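Local coordinates for periplasmic protein TorT (Vibrio parahaemolyticus, PDB 3O1I), which probably binds trimethylamine N-oxide in the periplasm and relays its presence to the sensor kinase TorS, at residues T137-L142 and T156-A161; E32-N37 and L255-A260. One frame throughout, in Å; residues are numbered along the deposited sequence.

In the fold
The two contacts sit in different lobes of a two-domain periplasmic binding protein, on opposite sides of the chain's centre, with their own centres about 38 Å apart and their nearest atoms about 21 Å apart. Contact 1 belongs to the lobe whose parallel sheet includes strand 137-142, and joins that strand to helix 152-163, its neighbour in sequence. Contact 2 belongs to the lobe whose parallel sheet includes strand 37-42, and joins the turn before that strand to helix 249-263. Along the chain, both segments of contact 1 fall between those of contact 2: the chain leaves the first lobe, builds the second, and returns. Ligand probably binds between the two lobes, as in relatives.

Contact 1: residues T137-L142 and T156-A161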
ATOM      1  N   THR D 137      30.237  34.304  -7.105  1.00 78.62           N
ATOM      2  CA  THR D 137      29.581  33.367  -6.206  1.00 77.68           C
ATOM      3  C   THR D 137      28.657  32.441  -6.992  1.00 77.44           C
ATOM      4  O   THR D 137      27.669  32.887  -7.573  1.00 78.04           O
ATOM      5  CB  THR D 137      28.759  34.131  -5.138  1.00 77.29           C
ATOM      6  OG1 THR D 137      29.613  35.047  -4.440  1.00 76.53           O
ATOM      7  CG2 THR D 137      28.144  33.171  -4.136  1.00 76.95           C
ATOM      8  N   ASN D 138      28.984  31.151  -7.018  1.00 77.38           N
ATOM      9  CA  ASN D 138      28.169  30.171  -7.733  1.00 76.98           C
ATOM     10  C   ASN D 138      26.997  29.720  -6.870  1.00 75.75           C
ATOM     11  O   ASN D 138      27.173  29.293  -5.725  1.00 75.11           O
ATOM     12  CB  ASN D 138      29.018  28.966  -8.154  1.00 78.25           C
ATOM     13  CG  ASN D 138      30.027  29.318  -9.238  1.00 80.40           C
ATOM     14  OD1 ASN D 138      29.668  29.877 -10.274  1.00 81.65           O
ATOM     15  ND2 ASN D 138      31.293  28.992  -9.003  1.00 82.71           N
ATOM     16  N   ILE D 139      25.797  29.822  -7.432  1.00 74.11           N
ATOM     17  CA  ILE D 139      24.582  29.467  -6.713  1.00 72.76           C
ATOM     18  C   ILE D 139      23.764  28.396  -7.457  1.00 70.08           C
ATOM     19  O   ILE D 139      23.873  28.250  -8.680  1.00 68.28           O
ATOM     20  CB  ILE D 139      23.723  30.747  -6.489  1.00 74.17           C
ATOM     21  CG1 ILE D 139      22.590  30.458  -5.505  1.00 75.54           C
ATOM     22  CG2 ILE D 139      23.171  31.250  -7.831  1.00 75.00           C
ATOM     23  CD1 ILE D 139      21.617  31.609  -5.332  1.00 76.72           C
ATOM     24  N   ALA D 140      22.950  27.652  -6.712  1.00 67.16           N
ATOM     25  CA  ALA D 140      22.120  26.595  -7.291  1.00 65.61           C
ATOM     26  C   ALA D 140      20.634  26.849  -7.069  1.00 63.57           C
ATOM     27  O   ALA D 140      20.204  27.026  -5.937  1.00 63.43           O
ATOM     28  CB  ALA D 140      22.504  25.249  -6.688  1.00 65.10           C
ATOM     29  N   LEU D 141      19.854  26.833  -8.150  1.00 62.03           N
ATOM     30  CA  LEU D 141      18.411  27.083  -8.078  1.00 61.15           C
ATOM     31  C   LEU D 141      17.511  25.854  -8.007  1.00 59.27           C
ATOM     32  O   LEU D 141      17.418  25.107  -8.962  1.00 58.29           O
ATOM     33  CB  LEU D 141      17.967  27.940  -9.274  1.00 61.62           C
ATOM     34  CG  LEU D 141      18.109  29.464  -9.158  1.00 61.16           C
ATOM     35  CD1 LEU D 141      17.865  30.127 -10.513  1.00 60.48           C
ATOM     36  CD2 LEU D 141      17.114  29.969  -8.126  1.00 59.19           C
ATOM     37  N   LEU D 142      16.840  25.660  -6.877  1.00 59.10           N
ATOM     38  CA  LEU D 142      15.921  24.534  -6.714  1.00 60.72           C
ATOM     39  C   LEU D 142      14.550  25.080  -6.325  1.00 62.23           C
ATOM     40  O   LEU D 142      14.065  24.872  -5.214  1.00 62.35           O
ATOM     41  CB  LEU D 142      16.420  23.566  -5.638  1.00 58.46           C
ATOM     42  CG  LEU D 142      17.831  22.994  -5.813  1.00 57.65           C
ATOM     43  CD1 LEU D 142      18.061  21.950  -4.734  1.00 55.60           C
ATOM     44  CD2 LEU D 142      18.006  22.385  -7.193  1.00 54.75           C
ATOM     45  N   THR D 156      12.020  35.551 -12.777  1.00 84.86           N
ATOM     46  CA  THR D 156      12.277  36.926 -13.195  1.00 83.21           C
ATOM     47  C   THR D 156      12.431  37.835 -11.979  1.00 80.71           C
ATOM     48  O   THR D 156      13.237  38.759 -11.988  1.00 78.51           O
ATOM     49  CB  THR D 156      11.149  37.454 -14.113  1.00 84.01           C
ATOM     50  OG1 THR D 156      11.126  36.683 -15.322  1.00 83.87           O
ATOM     51  CG2 THR D 156      11.385  38.920 -14.464  1.00 83.82           C
ATOM     52  N   GLY D 157      11.656  37.561 -10.934  1.00 79.63           N
ATOM     53  CA  GLY D 157      11.762  38.341  -9.715  1.00 78.14           C
ATOM     54  C   GLY D 157      13.167  38.157  -9.170  1.00 77.66           C
ATOM     55  O   GLY D 157      13.902  39.126  -9.000  1.00 77.25           O
ATOM     56  N   PHE D 158      13.546  36.907  -8.911  1.00 77.52           N
ATOM     57  CA  PHE D 158      14.879  36.588  -8.404  1.00 76.11           C
ATOM     58  C   PHE D 158      15.944  37.091  -9.364  1.00 77.36           C
ATOM     59  O   PHE D 158      16.920  37.712  -8.955  1.00 76.98           O
ATOM     60  CB  PHE D 158      15.061  35.077  -8.250  1.00 72.11           C
ATOM     61  CG  PHE D 158      16.453  34.675  -7.841  1.00 68.00           C
ATOM     62  CD1 PHE D 158      16.825  34.663  -6.496  1.00 65.97           C
ATOM     63  CD2 PHE D 158      17.410  34.354  -8.805  1.00 64.84           C
ATOM     64  CE1 PHE D 158      18.121  34.339  -6.118  1.00 63.50           C
ATOM     65  CE2 PHE D 158      18.708  34.032  -8.438  1.00 62.32           C
ATOM     66  CZ  PHE D 158      19.066  34.025  -7.093  1.00 63.10           C
ATOM     67  N   TYR D 159      15.755  36.802 -10.646  1.00 79.86           N
ATOM     68  CA  TYR D 159      16.708  37.216 -11.662  1.00 82.81           C
ATOM     69  C   TYR D 159      17.061  38.699 -11.609  1.00 84.45           C
ATOM     70  O   TYR D 159      18.239  39.051 -11.603  1.00 84.75           O
ATOM     71  CB  TYR D 159      16.194  36.840 -13.055  1.00 83.57           C
ATOM     72  CG  TYR D 159      16.816  35.568 -13.587  1.00 86.67           C
ATOM     73  CD1 TYR D 159      16.624  34.346 -12.939  1.00 88.03           C
ATOM     74  CD2 TYR D 159      17.637  35.589 -14.714  1.00 88.43           C
ATOM     75  CE1 TYR D 159      17.238  33.174 -13.400  1.00 89.29           C
ATOM     76  CE2 TYR D 159      18.259  34.425 -15.184  1.00 89.87           C
ATOM     77  CZ  TYR D 159      18.055  33.222 -14.521  1.00 90.61           C
ATOM     78  OH  TYR D 159      18.670  32.078 -14.982  1.00 91.44           O
ATOM     79  N   GLU D 160      16.051  39.565 -11.555  1.00 86.60           N
ATOM     80  CA  GLU D 160      16.287  41.008 -11.513  1.00 88.06           C
ATOM     81  C   GLU D 160      17.179  41.421 -10.359  1.00 87.65           C
ATOM     82  O   GLU D 160      18.250  41.984 -10.560  1.00 87.55           O
ATOM     83  CB  GLU D 160      14.966  41.769 -11.408  1.00 91.05           C
ATOM     84  CG  GLU D 160      14.050  41.650 -12.623  1.00 96.46           C
ATOM     85  CD  GLU D 160      14.740  41.989 -13.940  1.00 99.13           C
ATOM     86  OE1 GLU D 160      15.654  42.847 -13.943  1.00 99.64           O
ATOM     87  OE2 GLU D 160      14.351  41.405 -14.977  1.00101.52           O
ATOM     88  N   ALA D 161      16.728  41.139  -9.145  1.00 87.60           N
ATOM     89  CA  ALA D 161      17.479  41.490  -7.949  1.00 88.25           C
ATOM     90  C   ALA D 161      18.905  40.941  -7.920  1.00 89.53           C
ATOM     91  O   ALA D 161      19.721  41.388  -7.119  1.00 90.93           O
ATOM     92  CB  ALA D 161      16.724  41.012  -6.719  1.00 86.16           C
TER
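I139 reaches from the sheet to meet F158, CD1 lying 3.9 Å from F158 CZ, within the beta-alpha-beta unit formed by strand 137-142, helix 152-163 and strand 167-172. The two side chains come from opposite directions. I139 CG1 and F158 CG are both trans to their backbone N (chi1 -169° and 175°), which sends CD1 and the far end of the ring in between strand and helix. Two residues along the strand, L141 forks: its CD2 rests over one face of the F158 ring, 4.4 Å from F158 CE2, while L141 CD1 lies 4.2 Å from Y159 CE1. F158 thus fills the middle of a wholly apolar contact, and Y159, itself exposed, touches L141 at its border. The helix segment runs nearly antiparallel to the strand, at 165° and 12.3 Å between axes, the usual arrangement of a crossover helix laid over its sheet. Further out, L126 of helix 116-127 packs on I139, V199 of strand 197-200 touches both I139 and L141, and I169 lies against L141 and Y159. Strand 137-142 pairs with its neighbour 167-172 through backbone hydrogen bonds of I139 with H168 and V170, and S172 OG hydrogen-bonds to L141 O.

Contact 2: residues E32-N37 and L255-A260; sequences EKQGVN and LSVMQA
Q34 carries this contact by lying against the backbone and side-chain root of M258. It sits in the turn linking helix 18-32 to strand 37-42; its partner helix, 249-263, comes from far along the chain and packs beside helix 18-32 in the lobe whose parallel sheet includes strand 37-42.

Van der Waals contact accounts for everything that passes directly between the segments. The Q34 side chain leaves with CG trans to the carbonyl carbon (chi1 -77°) and runs on extended, so its amide is carried out to the helix. There Q34 CD is 4.0 Å from M258 CA. On the neighbouring helix position, V257 CG1 comes to 4.0 Å from Q34 NE2. The model brings Q34 NE2 closer still to M258 CA and CB, but at 2.8 Å resolution the exact values of such short approaches are doubtful. CA, CB and, more loosely, CG of M258 lie by the amide, and the methionine chain bends beyond CG, at chi2 and chi3. V36 faces the helix as well and packs on A261 and A31, while V257 packs on M27 and E30 of helix 18-32.

Polar neighbours lie around the contact. Q34 O accepts a weak hydrogen bond from R265 NH2, and backbone hydrogen bonds pair N37 with I8 of strand 7-12 and G35 with D5 just ahead of that strand.

No hydrogen bond joins the two segments, so the Q34 amide touches helix segment 255-260 through carbon alone. Between these segments nothing directional fixes the amide; its rotation is probably set by packing, to which A261 and H262 also contribute.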
ATOM      1  N   GLU D  32     -13.908  33.867  13.780  1.00106.89           N
ATOM      2  CA  GLU D  32     -14.510  33.951  15.104  1.00107.47           C
ATOM      3  C   GLU D  32     -14.352  35.392  15.583  1.00107.84           C
ATOM      4  O   GLU D  32     -14.967  35.807  16.565  1.00107.68           O
ATOM      5  CB  GLU D  32     -13.822  32.982  16.069  1.00107.73           C
ATOM      6  CG  GLU D  32     -12.347  33.259  16.280  1.00109.44           C
ATOM      7  CD  GLU D  32     -12.088  34.451  17.188  1.00110.09           C
ATOM      8  OE1 GLU D  32     -10.939  34.938  17.205  1.00110.55           O
ATOM      9  OE2 GLU D  32     -13.026  34.894  17.889  1.00109.37           O
ATOM     10  N   LYS D  33     -13.519  36.151  14.875  1.00108.22           N
ATOM     11  CA  LYS D  33     -13.277  37.551  15.212  1.00108.65           C
ATOM     12  C   LYS D  33     -14.244  38.439  14.436  1.00108.90           C
ATOM     13  O   LYS D  33     -14.297  39.650  14.643  1.00108.66           O
ATOM     14  CB  LYS D  33     -11.833  37.937  14.887  1.00108.79           C
ATOM     15  CG  LYS D  33     -11.415  39.300  15.415  1.00107.79           C
ATOM     16  CD  LYS D  33      -9.917  39.510  15.258  1.00108.40           C
ATOM     17  CE  LYS D  33      -9.121  38.491  16.073  1.00108.82           C
ATOM     18  NZ  LYS D  33      -7.645  38.649  15.908  1.00108.16           N
ATOM     19  N   GLN D  34     -14.995  37.821  13.529  1.00108.99           N
ATOM     20  CA  GLN D  34     -16.000  38.522  12.738  1.00109.21           C
ATOM     21  C   GLN D  34     -17.313  37.753  12.875  1.00109.32           C
ATOM     22  O   GLN D  34     -18.289  38.026  12.177  1.00109.14           O
ATOM     23  CB  GLN D  34     -15.592  38.611  11.266  1.00109.56           C
ATOM     24  CG  GLN D  34     -14.532  39.662  10.978  1.00110.86           C
ATOM     25  CD  GLN D  34     -14.500  40.068   9.516  1.00112.36           C
ATOM     26  OE1 GLN D  34     -15.518  40.475   8.953  1.00113.05           O
ATOM     27  NE2 GLN D  34     -13.330  39.968   8.896  1.00112.97           N
ATOM     28  N   GLY D  35     -17.304  36.783  13.792  1.00109.60           N
ATOM     29  CA  GLY D  35     -18.467  35.958  14.076  1.00109.27           C
ATOM     30  C   GLY D  35     -19.201  35.332  12.904  1.00109.05           C
ATOM     31  O   GLY D  35     -20.362  34.945  13.048  1.00109.80           O
ATOM     32  N   VAL D  36     -18.540  35.215  11.754  1.00107.99           N
ATOM     33  CA  VAL D  36     -19.174  34.634  10.573  1.00106.30           C
ATOM     34  C   VAL D  36     -19.303  33.116  10.648  1.00105.13           C
ATOM     35  O   VAL D  36     -18.868  32.480  11.611  1.00104.62           O
ATOM     36  CB  VAL D  36     -18.409  34.989   9.268  1.00106.08           C
ATOM     37  CG1 VAL D  36     -18.208  36.495   9.169  1.00105.31           C
ATOM     38  CG2 VAL D  36     -17.083  34.256   9.223  1.00105.77           C
ATOM     39  N   ASN D  37     -19.919  32.555   9.614  1.00103.70           N
ATOM     40  CA  ASN D  37     -20.142  31.121   9.493  1.00101.79           C
ATOM     41  C   ASN D  37     -19.287  30.604   8.337  1.00100.23           C
ATOM     42  O   ASN D  37     -19.695  30.615   7.174  1.00 99.38           O
ATOM     43  CB  ASN D  37     -21.629  30.860   9.236  1.00102.06           C
ATOM     44  CG  ASN D  37     -21.911  29.437   8.838  1.00101.94           C
ATOM     45  OD1 ASN D  37     -21.549  28.499   9.545  1.00102.78           O
ATOM     46  ND2 ASN D  37     -22.572  29.266   7.699  1.00101.43           N
ATOM     47  N   LEU D 255      -7.278  38.296   5.598  1.00 70.01           N
ATOM     48  CA  LEU D 255      -7.646  39.210   4.537  1.00 72.45           C
ATOM     49  C   LEU D 255      -8.852  38.722   3.720  1.00 72.98           C
ATOM     50  O   LEU D 255      -9.816  39.470   3.535  1.00 73.54           O
ATOM     51  CB  LEU D 255      -6.428  39.453   3.637  1.00 74.17           C
ATOM     52  CG  LEU D 255      -6.559  40.239   2.326  1.00 75.15           C
ATOM     53  CD1 LEU D 255      -7.557  41.378   2.473  1.00 76.28           C
ATOM     54  CD2 LEU D 255      -5.175  40.757   1.924  1.00 73.94           C
ATOM     55  N   SER D 256      -8.810  37.475   3.248  1.00 73.88           N
ATOM     56  CA  SER D 256      -9.910  36.912   2.458  1.00 73.30           C
ATOM     57  C   SER D 256     -11.211  36.833   3.243  1.00 73.68           C
ATOM     58  O   SER D 256     -12.273  37.145   2.715  1.00 72.26           O
ATOM     59  CB  SER D 256      -9.544  35.525   1.936  1.00 72.60           C
ATOM     60  OG  SER D 256      -9.339  35.555   0.534  1.00 72.15           O
ATOM     61  N   VAL D 257     -11.135  36.402   4.498  1.00 74.76           N
ATOM     62  CA  VAL D 257     -12.329  36.325   5.331  1.00 76.62           C
ATOM     63  C   VAL D 257     -12.970  37.709   5.382  1.00 79.36           C
ATOM     64  O   VAL D 257     -14.142  37.882   5.044  1.00 80.63           O
ATOM     65  CB  VAL D 257     -11.991  35.922   6.769  1.00 76.01           C
ATOM     66  CG1 VAL D 257     -13.192  36.147   7.667  1.00 74.78           C
ATOM     67  CG2 VAL D 257     -11.566  34.476   6.814  1.00 76.38           C
ATOM     68  N   MET D 258     -12.182  38.689   5.817  1.00 80.79           N
ATOM     69  CA  MET D 258     -12.646  40.060   5.931  1.00 80.54           C
ATOM     70  C   MET D 258     -13.259  40.532   4.626  1.00 80.10           C
ATOM     71  O   MET D 258     -14.373  41.039   4.613  1.00 79.44           O
ATOM     72  CB  MET D 258     -11.484  40.976   6.309  1.00 83.11           C
ATOM     73  CG  MET D 258     -11.852  42.447   6.360  1.00 85.25           C
ATOM     74  SD  MET D 258     -10.593  43.461   5.582  1.00 87.74           S
ATOM     75  CE  MET D 258     -11.069  43.342   3.813  1.00 88.08           C
ATOM     76  N   GLN D 259     -12.528  40.369   3.529  1.00 80.52           N
ATOM     77  CA  GLN D 259     -13.029  40.792   2.223  1.00 81.62           C
ATOM     78  C   GLN D 259     -14.486  40.378   1.985  1.00 82.01           C
ATOM     79  O   GLN D 259     -15.329  41.219   1.680  1.00 81.68           O
ATOM     80  CB  GLN D 259     -12.164  40.226   1.090  1.00 81.24           C
ATOM     81  CG  GLN D 259     -10.757  40.780   1.001  1.00 80.81           C
ATOM     82  CD  GLN D 259     -10.199  40.644  -0.402  1.00 82.49           C
ATOM     83  OE1 GLN D 259     -10.280  39.580  -1.012  1.00 84.28           O
ATOM     84  NE2 GLN D 259      -9.629  41.725  -0.923  1.00 82.12           N
ATOM     85  N   ALA D 260     -14.780  39.087   2.121  1.00 82.25           N
ATOM     86  CA  ALA D 260     -16.135  38.602   1.901  1.00 82.12           C
ATOM     87  C   ALA D 260     -17.084  39.043   3.009  1.00 82.67           C
ATOM     88  O   ALA D 260     -18.229  39.394   2.739  1.00 82.12           O
ATOM     89  CB  ALA D 260     -16.138  37.087   1.776  1.00 81.04           C
TER